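Local coordinates for Oxidored_FMN domain-containing protein ([Pseudomonas] geniculata N1, PDB 6L6J) that acts as a 6-hydroxypseudooxynicotine amine oxidase in nicotine-related metabolism, probably relying on its bound FMN and [4Fe-4S] cluster for electron transfer, at residues Pro112-Tyr115 / His116-His119; Gly195-Glu198 / Asn199-Arg202; Ser261-Ala264 / Trp265-Ser269; Asn365-Ala368 / Gly369-Val373; Gly424-Leu427 / Val428-Arg432. All blocks are in the same frame, centred on the assembly; numbering follows the deposited sequence.

Contact 3 is the buried core site: a short helix beside FMN, bonding the ribityl chain through Asp266 and Ser267. Contact 4, also buried, is a loop of turns near the iron-sulfur cluster and has two glutamates with arginine partners elsewhere. Contacts 1 and 2 lie farther out on the same barrel domain, their centres about 28 Å apart; one is a loop reversal held largely by carbonyls, the other a helix start with arginines at its margins. Contact 5 belongs to the Rossmann-like part, its centre about 52 Å from that of contact 2; a backbone amide meets ADP, while charged side chains pair with acids. Contacts 2, 3 and 5 share a helical start; contacts 1 and 4 are turns.

Contact 1: Pro112-Tyr115 / His116-His119; sequences PAIY and HREH
Arg117 curls back over Ile114, and the two side chains run obliquely past one another, guanidinium NH1 lying 3.9 Å from Ile114 CG2. NH1 then reaches Ile114 O at 3.1 Å, with the oxygen at the edge of the guanidinium and close to its plane. The fold of the chain at chi2 (84°) makes this possible: it brings CD to 3.6 Å from Ile114 O instead of letting the arginine run straight outward. The same oxygen also accepts the backbone N of Arg117 at 2.9 Å, from the opposite face of the carbonyl plane, so one residue grips it twice. Ile114 to Arg117 form a type I beta turn, and the chain on its two sides runs nearly antiparallel (157°). This reversal lies in the loop that follows strand 99-105 of the TIM barrel. Behind the turn, Glu118 N bonds to Ala113 O at 2.8 Å, nearly along the C=O axis. There Ala113 CB and Glu118 CB lie 4.1 Å apart. Glu118 sets CG anti to its own N (chi1 -179°), which leads the carboxylate away from Ala113; OE1 instead receives His119 N at 3.0 Å, on its anti side. At the corner, Tyr115 and His116 diverge. Tyr115 sends its hydroxyl to Leu72 O and lays its ring by Ala70 and Arg76, whereas the His116 ring leans obliquely on the Tyr115 carbonyl carbon and touches Tyr78. Asp68 receives the backbone N atoms of both Ile114 and Tyr115.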
# COMPACT_ATOMS: atom_id res chain seq x y z
N PRO A 112 3.58 -2.94 21.78
CA PRO A 112 3.65 -3.71 23.02
C PRO A 112 5.07 -3.96 23.56
O PRO A 112 5.17 -4.51 24.63
CB PRO A 112 3.01 -5.02 22.53
CG PRO A 112 3.59 -5.21 21.16
CD PRO A 112 3.66 -3.81 20.59
N ALA A 113 6.11 -3.54 22.83
CA ALA A 113 7.52 -3.60 23.28
C ALA A 113 7.92 -5.05 23.55
O ALA A 113 8.60 -5.31 24.59
CB ALA A 113 7.66 -2.76 24.54
N ILE A 114 7.52 -5.96 22.66
CA ILE A 114 7.52 -7.43 22.94
C ILE A 114 8.92 -8.03 22.72
O ILE A 114 9.25 -9.03 23.40
CB ILE A 114 6.44 -8.16 22.10
CG1 ILE A 114 5.12 -8.28 22.86
CG2 ILE A 114 6.89 -9.51 21.58
CD1 ILE A 114 5.19 -9.08 24.14
N TYR A 115 9.70 -7.49 21.78
CA TYR A 115 10.98 -8.11 21.34
C TYR A 115 11.85 -8.40 22.57
O TYR A 115 12.36 -9.53 22.68
CB TYR A 115 11.69 -7.23 20.30
CG TYR A 115 11.12 -7.31 18.90
CD1 TYR A 115 10.81 -8.52 18.30
CD2 TYR A 115 10.91 -6.16 18.15
CE1 TYR A 115 10.31 -8.60 17.01
CE2 TYR A 115 10.41 -6.22 16.86
CZ TYR A 115 10.10 -7.45 16.29
OH TYR A 115 9.60 -7.51 15.02
N HIS A 116 11.97 -7.44 23.48
CA HIS A 116 12.76 -7.54 24.74
C HIS A 116 11.83 -7.53 25.94
O HIS A 116 12.27 -7.05 27.01
CB HIS A 116 13.78 -6.41 24.84
CG HIS A 116 14.91 -6.57 23.89
ND1 HIS A 116 15.05 -5.77 22.78
CD2 HIS A 116 15.92 -7.45 23.86
CE1 HIS A 116 16.13 -6.13 22.12
NE2 HIS A 116 16.66 -7.15 22.75
N ARG A 117 10.61 -8.06 25.76
CA ARG A 117 9.61 -8.26 26.83
C ARG A 117 9.68 -7.07 27.77
O ARG A 117 9.97 -7.23 28.95
CB ARG A 117 9.86 -9.59 27.55
CG ARG A 117 9.54 -10.82 26.73
CD ARG A 117 10.67 -11.24 25.82
NE ARG A 117 10.48 -12.61 25.37
CZ ARG A 117 9.64 -13.00 24.40
NH1 ARG A 117 8.95 -12.10 23.72
NH2 ARG A 117 9.51 -14.28 24.10
N GLU A 118 9.42 -5.89 27.24
CA GLU A 118 9.63 -4.61 27.95
C GLU A 118 8.27 -3.96 28.18
O GLU A 118 7.26 -4.45 27.60
CB GLU A 118 10.65 -3.80 27.14
CG GLU A 118 11.00 -2.47 27.76
CD GLU A 118 11.71 -2.51 29.10
OE1 GLU A 118 11.02 -2.37 30.15
OE2 GLU A 118 12.94 -2.65 29.07
N HIS A 119 8.24 -2.97 29.07
CA HIS A 119 7.05 -2.13 29.37
C HIS A 119 7.02 -0.94 28.40
O HIS A 119 7.96 -0.17 28.33
CB HIS A 119 7.05 -1.70 30.84
CG HIS A 119 7.03 -2.84 31.80
ND1 HIS A 119 5.84 -3.37 32.29
CD2 HIS A 119 8.04 -3.51 32.41
CE1 HIS A 119 6.12 -4.35 33.15
NE2 HIS A 119 7.48 -4.45 33.24

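Contact 2: Gly195-Glu198 / Asn199-Arg202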
# COMPACT_ATOMS: atom_id res chain seq x y z
N GLY A 195 -1.47 19.41 31.03
CA GLY A 195 -2.37 20.56 31.24
C GLY A 195 -2.46 21.41 29.99
O GLY A 195 -3.01 20.88 28.99
N ILE A 196 -1.95 22.65 30.03
CA ILE A 196 -2.12 23.65 28.93
C ILE A 196 -1.02 23.40 27.88
O ILE A 196 -0.01 22.77 28.22
CB ILE A 196 -2.22 25.11 29.45
CG1 ILE A 196 -2.38 26.16 28.33
CG2 ILE A 196 -1.04 25.46 30.36
CD1 ILE A 196 -3.69 26.14 27.52
N PHE A 197 -1.28 23.80 26.63
CA PHE A 197 -0.48 23.48 25.41
C PHE A 197 1.03 23.59 25.66
O PHE A 197 1.71 22.63 25.30
CB PHE A 197 -0.90 24.40 24.26
CG PHE A 197 -0.14 24.14 22.99
CD1 PHE A 197 1.07 24.76 22.75
CD2 PHE A 197 -0.65 23.27 22.03
CE1 PHE A 197 1.75 24.52 21.57
CE2 PHE A 197 0.04 23.03 20.86
CZ PHE A 197 1.24 23.65 20.63
N GLU A 198 1.51 24.70 26.24
CA GLU A 198 2.96 24.89 26.57
C GLU A 198 3.52 23.61 27.21
O GLU A 198 4.63 23.20 26.81
CB GLU A 198 3.17 26.09 27.50
CG GLU A 198 4.59 26.65 27.45
CD GLU A 198 5.01 27.52 28.64
OE1 GLU A 198 4.11 27.92 29.44
OE2 GLU A 198 6.26 27.80 28.78
N ASN A 199 2.78 23.00 28.14
CA ASN A 199 3.19 21.76 28.87
C ASN A 199 3.13 20.53 27.96
O ASN A 199 4.03 19.67 28.05
CB ASN A 199 2.31 21.52 30.11
CG ASN A 199 2.67 22.42 31.27
OD1 ASN A 199 3.38 23.42 31.08
ND2 ASN A 199 2.22 22.06 32.46
N ARG A 200 2.09 20.42 27.13
CA ARG A 200 1.85 19.22 26.27
C ARG A 200 2.89 19.17 25.14
O ARG A 200 3.27 18.07 24.74
CB ARG A 200 0.39 19.19 25.79
CG ARG A 200 -0.55 18.54 26.80
CD ARG A 200 -1.99 19.01 26.74
NE ARG A 200 -2.39 19.25 25.36
CZ ARG A 200 -2.84 20.39 24.87
NH1 ARG A 200 -3.06 21.44 25.64
NH2 ARG A 200 -3.13 20.46 23.59
N VAL A 201 3.36 20.33 24.68
CA VAL A 201 4.33 20.44 23.55
C VAL A 201 5.78 20.34 24.08
O VAL A 201 6.67 20.12 23.25
CB VAL A 201 4.10 21.73 22.74
CG1 VAL A 201 4.86 22.91 23.33
CG2 VAL A 201 4.46 21.52 21.28
N ARG A 202 5.99 20.49 25.38
CA ARG A 202 7.33 20.56 26.04
C ARG A 202 8.22 19.38 25.59
O ARG A 202 9.44 19.59 25.33
CB ARG A 202 7.18 20.55 27.56
CG ARG A 202 8.51 20.64 28.32
CD ARG A 202 8.37 20.80 29.83
NE ARG A 202 7.30 21.72 30.19
CZ ARG A 202 7.34 23.04 30.00
NH1 ARG A 202 8.42 23.61 29.48
NH2 ARG A 202 6.30 23.79 30.32
O HOH W 1 8.26 26.98 30.40
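Ile196 O, at the N-cap position of helix 197-215, is met by two backbone nitrogens: Asn199 N at 2.8 Å and, weakly, Arg200 N at 3.3 Å. One residue on, Phe197 O receives Val201 N at 2.9 Å. Arg200 bends at chi3 (37°), which swings its guanidinium back beside the first turn; NH1 makes a weak bond of 3.4 Å to Gly195 O, at the guanidinium edge. The guanidinium stands almost upright to the Phe197 ring, the planes 82° apart. Arg200 also pairs with Asp241 and gives NE to Leu182 O, and a methionine in its place would probably leave Asp241 without its charge partner and Gly195 O and Leu182 O short of a donor. Phe197 CE1 comes up to Val201 CB, which makes an off-centre CH-pi contact, 4.3 Å from the ring centroid. Arg202 places one guanidinium face above Glu198 O, and its NH2 bonds Asn199 OD1 at 3.0 Å; NE goes to Asp192 O, and Asn199 ND2 to Gly194 O. A water donates to Glu198 OE2 and accepts weakly from Arg202 NH1. Phe197 and Val201 thus seat the helix start on helix 241-249, Arg200 alone adding charge through Asp241, while both arginines bind carbonyls of the preceding chain.

Contact 3: Ser261-Ala264 / Trp265-Ser269; sequences SDWA and WDSGS. With FMN (flavin mononucleotide), chain B.
Trp263 reaches from the first turn of helix 263-266 across to Ser267 and the flavin. At CB, a chi1 of -160° sets CG opposite the backbone N and carries the indole to the flavin. CD1 comes to 3.1 Å from Ser267 OG, which lies near the ring plane at its edge. NE1, next along that edge, is 2.9 Å from Ser267 OG and 3.4 Å from FMN C9. CE2 follows near FMN C9 and C9A. Beyond it, CZ2 lies 3.5 Å from FMN C6, so it is the rim of the indole that borders the benzenoid end of the isoalloxazine; CH2, at the tip, is only distantly near C6. Thr351, Val354 and Met355 of helix 349-355 also touch Trp263. With an alanine here, the dimethylbenzene end of FMN would probably have a gap beside it and Ser267 would lose its aromatic neighbour. The stretch starts on the last residue of strand 255-261, the sixth of the TIM barrel, and places its residues where such barrels bind FMN, at the C-terminal ends of their strands. Here Asp266 OD2 accepts a hydrogen bond from FMN O3' at 2.7 Å and also meets His173 NE2, while OD1 is held by Gln278. Ser267 OG and FMN O4' share a bond of 2.7 Å. Asp262 is the N-cap residue, and its O accepts two donors: Asp266 N at 3.0 Å, in the carbonyl plane, and Trp265 N from above it. Asp262 CB sits at the edge of the Trp265 indole, 3.6 Å from CD1, the carboxylate turned 52° to the ring. Asp262 OD1 is bonded to Tyr130 OH.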
# COMPACT_ATOMS: atom_id res chain seq x y z
N SER A 261 -2.83 12.65 10.74
CA SER A 261 -2.74 11.56 11.74
C SER A 261 -3.78 10.46 11.45
O SER A 261 -4.94 10.75 11.00
CB SER A 261 -2.86 12.00 13.18
OG SER A 261 -2.56 10.91 14.06
N ASP A 262 -3.31 9.26 11.76
CA ASP A 262 -3.86 7.91 11.48
C ASP A 262 -3.52 7.49 10.04
O ASP A 262 -3.82 8.24 9.10
CB ASP A 262 -5.33 7.78 11.84
CG ASP A 262 -5.71 6.33 12.15
OD1 ASP A 262 -5.08 5.74 13.06
OD2 ASP A 262 -6.59 5.79 11.45
N TRP A 263 -2.89 6.32 9.94
CA TRP A 263 -2.36 5.73 8.69
C TRP A 263 -3.47 5.62 7.64
O TRP A 263 -3.17 5.83 6.46
CB TRP A 263 -1.70 4.39 9.04
CG TRP A 263 -0.72 3.88 8.03
CD1 TRP A 263 -0.32 4.48 6.87
CD2 TRP A 263 0.00 2.63 8.10
NE1 TRP A 263 0.57 3.68 6.20
CE2 TRP A 263 0.77 2.54 6.92
CE3 TRP A 263 0.06 1.58 9.03
CZ2 TRP A 263 1.60 1.44 6.66
CZ3 TRP A 263 0.88 0.50 8.77
CH2 TRP A 263 1.63 0.43 7.60
N ALA A 264 -4.70 5.33 8.05
CA ALA A 264 -5.86 5.04 7.17
C ALA A 264 -6.26 6.31 6.42
O ALA A 264 -6.88 6.18 5.33
CB ALA A 264 -7.01 4.49 7.98
N TRP A 265 -5.92 7.47 7.01
CA TRP A 265 -6.14 8.82 6.43
C TRP A 265 -4.87 9.36 5.73
O TRP A 265 -4.99 10.21 4.82
CB TRP A 265 -6.63 9.75 7.54
CG TRP A 265 -7.86 9.27 8.24
CD1 TRP A 265 -7.91 8.53 9.39
CD2 TRP A 265 -9.22 9.51 7.84
NE1 TRP A 265 -9.22 8.28 9.73
CE2 TRP A 265 -10.04 8.88 8.81
CE3 TRP A 265 -9.81 10.17 6.77
CZ2 TRP A 265 -11.43 8.92 8.73
CZ3 TRP A 265 -11.19 10.19 6.69
CH2 TRP A 265 -11.99 9.59 7.66
N ASP A 266 -3.70 8.89 6.13
CA ASP A 266 -2.38 9.29 5.55
C ASP A 266 -2.13 8.52 4.23
O ASP A 266 -1.88 9.14 3.21
CB ASP A 266 -1.25 9.07 6.56
CG ASP A 266 0.09 9.68 6.13
OD1 ASP A 266 0.06 10.73 5.46
OD2 ASP A 266 1.15 9.11 6.48
N SER A 267 -2.14 7.19 4.29
CA SER A 267 -2.02 6.32 3.10
C SER A 267 -3.44 5.98 2.60
O SER A 267 -3.81 4.78 2.61
CB SER A 267 -1.21 5.09 3.43
OG SER A 267 0.05 5.46 3.96
N GLY A 268 -4.19 7.01 2.21
CA GLY A 268 -5.57 6.91 1.73
C GLY A 268 -5.69 6.05 0.47
O GLY A 268 -5.21 6.46 -0.55
N SER A 269 -6.41 4.92 0.56
CA SER A 269 -6.73 4.03 -0.59
C SER A 269 -7.43 4.82 -1.69
O SER A 269 -8.19 5.73 -1.34
CB SER A 269 -7.58 2.89 -0.14
OG SER A 269 -8.37 2.43 -1.21
N1 FMN B . 4.99 6.67 7.57
C2 FMN B . 5.84 6.79 8.63
O2 FMN B . 5.95 7.90 9.16
N3 FMN B . 6.60 5.80 9.12
C4 FMN B . 6.56 4.57 8.57
O4 FMN B . 7.25 3.66 9.02
C4A FMN B . 5.64 4.33 7.43
N5 FMN B . 5.54 3.12 6.83
C5A FMN B . 4.75 2.97 5.75
C6 FMN B . 4.71 1.75 5.08
C7 FMN B . 3.92 1.62 3.96
C7M FMN B . 3.83 0.29 3.31
C8 FMN B . 3.15 2.75 3.44
C8M FMN B . 2.25 2.62 2.25
C9 FMN B . 3.18 3.97 4.08
C9A FMN B . 3.96 4.14 5.21
N10 FMN B . 4.04 5.39 5.85
C10 FMN B . 4.87 5.49 6.94
C1' FMN B . 3.29 6.59 5.37
C2' FMN B . 4.01 7.24 4.21
O2' FMN B . 5.22 7.77 4.71
C3' FMN B . 3.22 8.36 3.59
O3' FMN B . 3.07 9.41 4.54
C4' FMN B . 1.84 7.94 3.07
O4' FMN B . 1.93 6.68 2.37
C5' FMN B . 1.23 9.02 2.19
O5' FMN B . 2.07 9.21 1.07
P FMN B . 1.77 8.42 -0.32
O1P FMN B . 0.43 8.93 -0.80
O2P FMN B . 2.93 8.84 -1.17
O3P FMN B . 1.77 6.95 0.04
O HOH W 2 -7.21 4.29 3.10

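Contact 4: Asn365-Ala368 / Gly369-Val373; sequences NPSA and GEEHV
Glu371 doubles back so that its carboxylate lies beside the Ser367 carbonyl, a proximity of acceptors and not a bond. A bend at chi2 (90°) folds the carboxylate back on the preceding residues, and other groups hold it there: OE1 takes Gly369 N in a weak bond of 2.9 Å, while OE2 pairs with Arg48 and receives a water that also contacts Ser367 OG and Asn365 ND2. Ser367 O itself is bonded by Glu370 N at 2.8 Å, with the donor above the carbonyl plane. Glu370 runs its aliphatic part alongside the preceding residues: CB lies 3.5 Å from Ser367 O and CG 3.2 Å from Pro366 O. Its carboxylate leads away, OE2 to a salt bridge with Arg359 and OE1 to Ser374 OG; Arg359 also donates NE to Gly369 O, so one arginine ties together both residues. Gly369 lets the backbone change direction, its phi of 81° being one that glycine adopts easily. Before it, Asn365 to Ala368 form a type I beta turn, closed by Ala368 N to Asn365 O at 2.9 Å. Pro366 packs on Thr657 and Arg661 of helix 653-666, and Glu371 on Ala43 and Phe44 of helix 38-51. Ala368 touches Cys362, a ligand of the iron-sulfur cluster, placing these two successive turns in the loop that also carries this ligand, between the TIM barrel and the following Rossmann-like region.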
# COMPACT_ATOMS: atom_id res chain seq x y z
N ASN A 365 4.24 -2.95 -9.35
CA ASN A 365 5.70 -3.21 -9.49
C ASN A 365 6.05 -4.50 -8.75
O ASN A 365 6.50 -4.45 -7.61
CB ASN A 365 6.48 -1.98 -9.00
CG ASN A 365 7.97 -2.17 -8.95
OD1 ASN A 365 8.54 -3.00 -9.69
ND2 ASN A 365 8.61 -1.43 -8.06
N PRO A 366 5.88 -5.70 -9.37
CA PRO A 366 6.25 -6.97 -8.71
C PRO A 366 7.65 -7.02 -8.07
O PRO A 366 7.83 -7.78 -7.09
CB PRO A 366 6.18 -7.99 -9.86
CG PRO A 366 5.12 -7.40 -10.78
CD PRO A 366 5.34 -5.91 -10.72
N SER A 367 8.59 -6.21 -8.59
CA SER A 367 10.00 -6.09 -8.14
C SER A 367 10.07 -5.56 -6.70
O SER A 367 11.06 -5.89 -5.99
CB SER A 367 10.82 -5.21 -9.08
OG SER A 367 11.19 -3.98 -8.46
N ALA A 368 9.08 -4.76 -6.28
CA ALA A 368 9.04 -4.16 -4.92
C ALA A 368 9.10 -5.29 -3.90
O ALA A 368 8.18 -6.10 -3.90
CB ALA A 368 7.79 -3.32 -4.73
N GLY A 369 10.17 -5.33 -3.09
CA GLY A 369 10.41 -6.32 -2.03
C GLY A 369 10.98 -7.63 -2.55
O GLY A 369 11.12 -8.55 -1.73
N GLU A 370 11.27 -7.71 -3.86
CA GLU A 370 11.90 -8.89 -4.52
C GLU A 370 13.31 -8.54 -5.04
O GLU A 370 13.91 -9.42 -5.71
CB GLU A 370 11.09 -9.36 -5.73
CG GLU A 370 9.69 -9.84 -5.41
CD GLU A 370 9.60 -10.91 -4.35
OE1 GLU A 370 10.29 -11.95 -4.49
OE2 GLU A 370 8.81 -10.69 -3.38
N GLU A 371 13.79 -7.31 -4.81
CA GLU A 371 15.09 -6.81 -5.37
C GLU A 371 16.22 -7.79 -5.00
O GLU A 371 17.01 -8.19 -5.90
CB GLU A 371 15.39 -5.39 -4.89
CG GLU A 371 14.38 -4.33 -5.32
CD GLU A 371 13.19 -4.06 -4.38
OE1 GLU A 371 12.96 -4.82 -3.42
OE2 GLU A 371 12.48 -3.07 -4.64
N HIS A 372 16.28 -8.22 -3.72
CA HIS A 372 17.29 -9.16 -3.19
C HIS A 372 16.79 -10.60 -3.28
O HIS A 372 17.55 -11.41 -3.78
CB HIS A 372 17.68 -8.84 -1.74
CG HIS A 372 18.55 -9.89 -1.15
ND1 HIS A 372 19.92 -9.93 -1.38
CD2 HIS A 372 18.26 -11.00 -0.41
CE1 HIS A 372 20.44 -10.98 -0.76
NE2 HIS A 372 19.44 -11.66 -0.16
N VAL A 373 15.58 -10.90 -2.80
CA VAL A 373 15.04 -12.29 -2.64
C VAL A 373 15.05 -13.01 -4.00
O VAL A 373 15.40 -14.21 -4.07
CB VAL A 373 13.62 -12.32 -2.04
CG1 VAL A 373 12.91 -13.64 -2.31
CG2 VAL A 373 13.61 -12.04 -0.54
O HOH W 3 11.58 -2.19 -6.85

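Contact 5: Gly424-Leu427 / Val428-Arg432; sequences GGRL and VRERR. With ADP (adenosine-5'-diphosphate), chain D; SO4 (sulfate ion), chain E.
Arg426 and Glu430, one helical turn apart, form a side-on salt bridge in which NE and NH2 of the arginine both bond one oxygen, Glu430 OE2, at 2.9 Å and 3.2 Å. The oxygen lies in the guanidinium plane, and NH2 approaches on the syn lone pair, though the carboxylate itself is turned 56° to it. The remaining polar atoms are also taken: Arg426 NH1 goes to Asp646 and Gly651 O, and Glu430 OE1 to Tyr532 OH. The Arg426 side chain is bent at chi3 (-73°), which brings the guanidinium to Glu430 and Asp646. At the other end of the residue, Arg426 N donates to ADP O1A at 2.8 Å, almost straight (176°). Gly425 beside it tolerates this approach, since a side chain there would run into the same phosphate oxygen. Gly424 O accepts Leu427 N at 2.7 Å and Gly425 O accepts Val428 N at 3.0 Å, starting the helix; Arg426 O takes Glu430 N at 3.1 Å, in the carbonyl plane, and Leu427 O takes Arg431 N at 3.0 Å. Arg432 NH1 bonds Val428 O at 2.7 Å, NH2 pairs with Glu422, and NE holds a sulfate, probably from the crystallisation liquor. Arg429 finds Asp514 and Glu510, and Arg431 finds Asp444. This glycine-led helix start supplements the probable GxGxxG turn of the Rossmann-like domain in holding the ADP diphosphate.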
# COMPACT_ATOMS: atom_id res chain seq x y z
N GLY A 424 -7.57 -6.41 -20.34
CA GLY A 424 -7.70 -6.24 -18.87
C GLY A 424 -8.33 -7.44 -18.16
O GLY A 424 -8.39 -7.42 -16.93
N GLY A 425 -8.76 -8.47 -18.89
CA GLY A 425 -9.45 -9.62 -18.27
C GLY A 425 -10.41 -9.15 -17.20
O GLY A 425 -11.28 -8.31 -17.51
N ARG A 426 -10.23 -9.62 -15.96
CA ARG A 426 -11.13 -9.35 -14.81
C ARG A 426 -11.23 -7.84 -14.57
O ARG A 426 -12.29 -7.39 -14.09
CB ARG A 426 -10.64 -10.06 -13.56
CG ARG A 426 -9.27 -9.59 -13.08
CD ARG A 426 -8.74 -10.50 -11.97
NE ARG A 426 -9.45 -10.27 -10.74
CZ ARG A 426 -9.25 -10.93 -9.61
NH1 ARG A 426 -8.35 -11.89 -9.56
NH2 ARG A 426 -9.97 -10.62 -8.54
N LEU A 427 -10.21 -7.08 -14.94
CA LEU A 427 -10.18 -5.60 -14.70
C LEU A 427 -11.02 -4.82 -15.71
O LEU A 427 -11.39 -3.69 -15.36
CB LEU A 427 -8.74 -5.09 -14.70
CG LEU A 427 -7.95 -5.44 -13.44
CD1 LEU A 427 -6.51 -4.95 -13.58
CD2 LEU A 427 -8.62 -4.86 -12.21
N VAL A 428 -11.36 -5.38 -16.88
CA VAL A 428 -12.31 -4.71 -17.83
C VAL A 428 -13.55 -4.33 -17.04
O VAL A 428 -13.87 -3.16 -17.03
CB VAL A 428 -12.68 -5.58 -19.05
CG1 VAL A 428 -13.99 -5.14 -19.67
CG2 VAL A 428 -11.58 -5.57 -20.11
N ARG A 429 -14.20 -5.30 -16.36
CA ARG A 429 -15.50 -5.09 -15.65
C ARG A 429 -15.27 -4.58 -14.22
O ARG A 429 -16.06 -3.76 -13.77
CB ARG A 429 -16.31 -6.38 -15.61
CG ARG A 429 -16.90 -6.77 -16.96
CD ARG A 429 -17.62 -8.10 -16.90
NE ARG A 429 -16.76 -9.15 -16.35
CZ ARG A 429 -17.20 -10.27 -15.77
NH1 ARG A 429 -18.51 -10.49 -15.64
NH2 ARG A 429 -16.34 -11.15 -15.29
N GLU A 430 -14.22 -5.03 -13.54
CA GLU A 430 -13.91 -4.59 -12.14
C GLU A 430 -13.66 -3.07 -12.10
O GLU A 430 -14.17 -2.43 -11.16
CB GLU A 430 -12.69 -5.31 -11.54
CG GLU A 430 -13.00 -6.67 -10.97
CD GLU A 430 -11.93 -7.22 -10.03
OE1 GLU A 430 -11.50 -6.50 -9.12
OE2 GLU A 430 -11.53 -8.38 -10.21
N ARG A 431 -12.90 -2.53 -13.06
CA ARG A 431 -12.49 -1.09 -13.08
C ARG A 431 -13.72 -0.19 -13.23
O ARG A 431 -13.61 0.98 -12.86
CB ARG A 431 -11.49 -0.76 -14.19
CG ARG A 431 -12.08 -0.68 -15.58
CD ARG A 431 -11.02 -0.60 -16.66
NE ARG A 431 -10.25 0.65 -16.56
CZ ARG A 431 -9.15 0.92 -17.26
NH1 ARG A 431 -8.64 0.05 -18.12
NH2 ARG A 431 -8.54 2.08 -17.08
N ARG A 432 -14.83 -0.74 -13.75
CA ARG A 432 -16.13 -0.02 -13.94
C ARG A 432 -17.06 -0.13 -12.72
O ARG A 432 -18.12 0.52 -12.75
CB ARG A 432 -16.85 -0.58 -15.18
CG ARG A 432 -16.25 -0.10 -16.50
CD ARG A 432 -16.59 -1.07 -17.60
NE ARG A 432 -16.27 -0.55 -18.92
CZ ARG A 432 -15.11 -0.68 -19.56
NH1 ARG A 432 -14.07 -1.29 -19.00
NH2 ARG A 432 -14.98 -0.18 -20.78
PB ADP D . -5.70 -13.09 -14.28
O1B ADP D . -4.97 -12.32 -15.36
O2B ADP D . -5.85 -12.31 -12.97
O3B ADP D . -5.15 -14.48 -14.09
PA ADP D . -8.19 -12.56 -15.74
O1A ADP D . -7.92 -11.11 -15.52
O2A ADP D . -9.54 -13.10 -15.45
O3A ADP D . -7.19 -13.38 -14.82
O5' ADP D . -7.71 -12.97 -17.22
C5' ADP D . -8.37 -14.00 -17.99
C4' ADP D . -8.61 -13.51 -19.40
O4' ADP D . -8.36 -14.60 -20.33
C3' ADP D . -10.05 -13.05 -19.70
O3' ADP D . -10.12 -11.98 -20.63
C2' ADP D . -10.65 -14.33 -20.29
O2' ADP D . -11.86 -14.17 -21.00
C1' ADP D . -9.48 -14.74 -21.17
N9 ADP D . -9.56 -16.10 -21.71
C8 ADP D . -10.05 -17.23 -21.09
N7 ADP D . -10.01 -18.29 -21.85
C5 ADP D . -9.48 -17.83 -23.06
C6 ADP D . -9.18 -18.47 -24.29
N6 ADP D . -9.37 -19.76 -24.51
N1 ADP D . -8.66 -17.71 -25.28
C2 ADP D . -8.45 -16.41 -25.05
N3 ADP D . -8.69 -15.71 -23.95
C4 ADP D . -9.20 -16.48 -22.98
S SO4 E . -18.77 1.50 -21.26
O1 SO4 E . -17.93 2.41 -22.02
O2 SO4 E . -18.00 0.33 -20.82
O3 SO4 E . -19.29 2.20 -20.09
O4 SO4 E . -19.88 1.05 -22.10